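Local coordinates for penicillin-binding protein 2B (Streptococcus pneumoniae, PDB 2WAD), which is thought to cross-link the peptides of adjacent glycan strands in pneumococcal peptidoglycan as a penicillin-binding transpeptidase of the elongasome that builds the peripheral cell wall, at residues A[121-124]-A[125-128]; A[579-582]-A[583-586]. All blocks are in the same frame, centred on the assembly; numbering follows the deposited sequence.

Contact 1: A[121-124]-A[125-128]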
loop_
_atom_site.group_PDB
_atom_site.type_symbol
_atom_site.label_atom_id
_atom_site.label_comp_id
_atom_site.label_asym_id
_atom_site.label_seq_id
_atom_site.Cartn_x
_atom_site.Cartn_y
_atom_site.Cartn_z
ATOM N N LEU A 121 -16.496 37.477 21.091
ATOM C CA LEU A 121 -15.900 37.733 22.395
ATOM C C LEU A 121 -14.692 38.665 22.309
ATOM O O LEU A 121 -14.222 39.187 23.320
ATOM C CB LEU A 121 -15.499 36.416 23.066
ATOM C CG LEU A 121 -16.603 35.407 23.394
ATOM C CD1 LEU A 121 -16.008 34.189 24.061
ATOM C CD2 LEU A 121 -17.702 36.024 24.251
ATOM N N ALA A 122 -14.205 38.876 21.091
ATOM C CA ALA A 122 -13.051 39.723 20.843
ATOM C C ALA A 122 -13.211 41.124 21.408
ATOM O O ALA A 122 -12.224 41.767 21.741
ATOM C CB ALA A 122 -12.765 39.792 19.355
ATOM N N ASP A 123 -14.439 41.619 21.492
ATOM C CA ASP A 123 -14.652 42.910 22.125
ATOM C C ASP A 123 -14.431 42.755 23.632
ATOM O O ASP A 123 -15.099 41.944 24.266
ATOM C CB ASP A 123 -16.058 43.426 21.810
ATOM C CG ASP A 123 -16.263 44.867 22.235
ATOM O OD1 ASP A 123 -15.606 45.291 23.210
ATOM O OD2 ASP A 123 -17.087 45.579 21.615
ATOM N N PRO A 124 -13.483 43.514 24.209
ATOM C CA PRO A 124 -13.129 43.429 25.637
ATOM C C PRO A 124 -14.315 43.574 26.591
ATOM O O PRO A 124 -14.450 42.796 27.543
ATOM C CB PRO A 124 -12.168 44.607 25.842
ATOM C CG PRO A 124 -11.612 44.897 24.482
ATOM C CD PRO A 124 -12.689 44.535 23.498
ATOM N N GLU A 125 -15.147 44.578 26.335
ATOM C CA GLU A 125 -16.345 44.846 27.120
ATOM C C GLU A 125 -17.295 43.657 27.000
ATOM O O GLU A 125 -17.702 43.086 28.014
ATOM C CB GLU A 125 -16.998 46.134 26.614
ATOM C CG GLU A 125 -18.204 46.661 27.388
ATOM C CD GLU A 125 -19.062 47.600 26.535
ATOM O OE1 GLU A 125 -19.354 47.248 25.365
ATOM O OE2 GLU A 125 -19.452 48.690 27.021
ATOM N N ILE A 126 -17.608 43.253 25.769
ATOM C CA ILE A 126 -18.439 42.072 25.532
ATOM C C ILE A 126 -17.903 40.815 26.229
ATOM O O ILE A 126 -18.672 39.999 26.742
ATOM C CB ILE A 126 -18.631 41.796 24.023
ATOM C CG1 ILE A 126 -19.215 43.019 23.314
ATOM C CG2 ILE A 126 -19.524 40.597 23.803
ATOM C CD1 ILE A 126 -20.691 43.249 23.560
ATOM N N TYR A 127 -16.587 40.639 26.255
ATOM C CA TYR A 127 -16.034 39.488 26.945
ATOM C C TYR A 127 -16.284 39.554 28.455
ATOM O O TYR A 127 -16.620 38.550 29.088
ATOM C CB TYR A 127 -14.549 39.300 26.636
ATOM C CG TYR A 127 -13.972 38.128 27.394
ATOM C CD1 TYR A 127 -14.380 36.832 27.101
ATOM C CD2 TYR A 127 -13.057 38.314 28.424
ATOM C CE1 TYR A 127 -13.881 35.752 27.797
ATOM C CE2 TYR A 127 -12.544 37.235 29.127
ATOM C CZ TYR A 127 -12.968 35.959 28.812
ATOM O OH TYR A 127 -12.486 34.861 29.490
ATOM N N LYS A 128 -16.123 40.740 29.031
ATOM C CA LYS A 128 -16.416 40.944 30.448
ATOM C C LYS A 128 -17.903 40.715 30.704
ATOM O O LYS A 128 -18.280 39.848 31.486
ATOM C CB LYS A 128 -15.998 42.348 30.882
ATOM C CG LYS A 128 -16.563 42.787 32.223
ATOM C CD LYS A 128 -16.034 44.147 32.663
ATOM C CE LYS A 128 -17.019 45.249 32.334
ATOM N NZ LYS A 128 -16.603 46.552 32.927
#
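L121 meets Y127 where the chain, leaving helix 113-121, turns into helix 124-131 through an N-cap at D123. This pair is apolar and modest: L121 CB lies 4.2 Å from Y127 CD1, approaching the ring obliquely, while L121 O sits against the methylene CB of Y127. A branched aliphatic side chain suits this buried corner, because it also packs on V157 of helix 150-159, the helix whose N154 touches Y127. A122 turns its small methyl the other way, to A90 and K94 of helix 90-100. Aspartate is a classic capping residue, short enough to bend back to the first turn: with D123 CG anti to the backbone N (chi1 -170°), D123 OD1 accepts from E125 N at 3.2 Å, on its anti side and 34° out of the carboxylate plane. The same side chain carries apolar packing: D123 CB lies 3.5 Å from I126 CG1, the two side chains crossing at about a right angle. P124 follows at the first helical position, where proline fits well because its nitrogen, lacking a hydrogen, needs no acceptor. P124 O accepts a hydrogen bond from K128 N at 3.0 Å, and the first full-turn bond runs from Y127 N to D123 O, 2.8 Å.

Contact 2: A[579-582]-A[583-586]; sequences SDMA and ILHQ. Unlike the reference sequence in segment 579-582: A582 (reference Ser).
I583 packs back over the preceding turn of helix 578-593, while M581 meets H585, one turn further on, in a CH-pi contact. I583 has CG1 beside its backbone N, which sends the chain back along the helix until I583 CD1 comes 3.4 Å from S579 O and near the carboxylate of D580. Its branched hydrocarbon suits a side facing W397 of helix 389-398 and V437 of helix 436-442.

M581 CG lies over one face of the H585 imidazole, 4.3 Å from the ring centroid and offset toward the rim; M581 SD stands obliquely to the same ring, 3.9 Å from H585 NE2. The flexible thioether bends at chi2 (60°) and chi3, and M581 SD also reaches L584 CD1 at 4.1 Å. An unbranched, polarisable chain suits this buried place between a ring and a leucine, with I576 alongside. The same imidazole lies over the backbone, with M581 O over one face, 3.4 Å from H585 CG; that oxygen accepts H585 N in a nearly straight bond (170°). H585 NE2 is hydrogen-bonded to the carbonyl of I535, which ties helix 578-593 to helix 525-536.

A582, where the reference sequence has serine, is a small helix-forming residue that suits the exposed side, and A582 CB comes 3.3 Å from I583 N. That N-H is shared, bonding to S579 O and only weakly to D580 O, whereas A582 O accepts from Q586 N at 3.0 Å.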
loop_
_atom_site.group_PDB
_atom_site.type_symbol
_atom_site.label_atom_id
_atom_site.label_comp_id
_atom_site.label_asym_id
_atom_site.label_seq_id
_atom_site.Cartn_x
_atom_site.Cartn_y
_atom_site.Cartn_z
ATOM N N SER A 579 16.001 -31.642 1.141
ATOM C CA SER A 579 15.773 -32.594 0.061
ATOM C C SER A 579 14.300 -32.658 -0.363
ATOM O O SER A 579 13.999 -32.896 -1.530
ATOM C CB SER A 579 16.342 -33.971 0.403
ATOM O OG SER A 579 15.667 -34.501 1.520
ATOM N N ASP A 580 13.391 -32.402 0.576
ATOM C CA ASP A 580 12.003 -32.106 0.264
ATOM C C ASP A 580 11.822 -30.875 -0.642
ATOM O O ASP A 580 11.117 -30.931 -1.639
ATOM C CB ASP A 580 11.173 -32.049 1.554
ATOM C CG ASP A 580 10.975 -33.430 2.170
ATOM O OD1 ASP A 580 10.552 -33.525 3.333
ATOM O OD2 ASP A 580 11.259 -34.449 1.509
ATOM N N MET A 581 12.458 -29.763 -0.313
ATOM C CA MET A 581 12.445 -28.591 -1.163
ATOM C C MET A 581 13.002 -28.891 -2.565
ATOM O O MET A 581 12.588 -28.287 -3.559
ATOM C CB MET A 581 13.227 -27.452 -0.509
ATOM C CG MET A 581 13.246 -26.127 -1.302
ATOM S SD MET A 581 11.581 -25.479 -1.553
ATOM C CE MET A 581 11.138 -24.805 0.062
ATOM N N ALA A 582 13.957 -29.815 -2.640
ATOM C CA ALA A 582 14.539 -30.200 -3.920
ATOM C C ALA A 582 13.497 -30.970 -4.742
ATOM O O ALA A 582 13.451 -30.863 -5.960
ATOM C CB ALA A 582 15.829 -31.010 -3.709
ATOM N N ILE A 583 12.615 -31.702 -4.066
ATOM C CA ILE A 583 11.514 -32.359 -4.746
ATOM C C ILE A 583 10.534 -31.336 -5.320
ATOM O O ILE A 583 10.119 -31.463 -6.459
ATOM C CB ILE A 583 10.847 -33.395 -3.851
ATOM C CG1 ILE A 583 11.815 -34.566 -3.671
ATOM C CG2 ILE A 583 9.554 -33.935 -4.481
ATOM C CD1 ILE A 583 11.670 -35.301 -2.328
ATOM N N LEU A 584 10.186 -30.295 -4.568
ATOM C CA LEU A 584 9.317 -29.258 -5.114
ATOM C C LEU A 584 9.946 -28.613 -6.351
ATOM O O LEU A 584 9.251 -28.415 -7.332
ATOM C CB LEU A 584 9.000 -28.177 -4.080
ATOM C CG LEU A 584 8.320 -28.626 -2.777
ATOM C CD1 LEU A 584 8.029 -27.403 -1.882
ATOM C CD2 LEU A 584 7.056 -29.502 -2.991
ATOM N N HIS A 585 11.231 -28.254 -6.273
ATOM C CA HIS A 585 11.993 -27.693 -7.394
ATOM C C HIS A 585 12.011 -28.574 -8.655
ATOM O O HIS A 585 11.986 -28.060 -9.774
ATOM C CB HIS A 585 13.432 -27.387 -6.950
ATOM C CG HIS A 585 13.569 -26.164 -6.088
ATOM N ND1 HIS A 585 14.792 -25.658 -5.704
ATOM C CD2 HIS A 585 12.644 -25.335 -5.551
ATOM C CE1 HIS A 585 14.614 -24.575 -4.969
ATOM N NE2 HIS A 585 13.317 -24.353 -4.863
ATOM N N GLN A 586 12.048 -29.892 -8.482
ATOM C CA GLN A 586 12.034 -30.823 -9.619
ATOM C C GLN A 586 10.623 -30.877 -10.208
ATOM O O GLN A 586 10.461 -30.929 -11.424
ATOM C CB GLN A 586 12.527 -32.226 -9.206
ATOM C CG GLN A 586 12.676 -33.261 -10.325
ATOM C CD GLN A 586 13.772 -32.930 -11.350
ATOM O OE1 GLN A 586 14.753 -32.259 -11.036
ATOM N NE2 GLN A 586 13.607 -33.411 -12.578
#

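The two contacts lie on opposite sides of the centre of an elongated chain, their centres 82 Å apart and their nearest atoms about 69 Å apart, so neither touches the other. Contact 1 comes first in sequence, in the range of the dimerisation domain, and spans the N-cap and first turn of helix 124-131 at the surface. Contact 2 follows far downstream in the transpeptidase domain, in the first turns of helix 578-593. They share no helix or sheet: each is local structure in a separate module. Neither includes the inferred acyl-ester serine S386 or the zinc ligands D288, H290 and D292, although helix 389-398, on which contact 2 packs, starts three residues after S386.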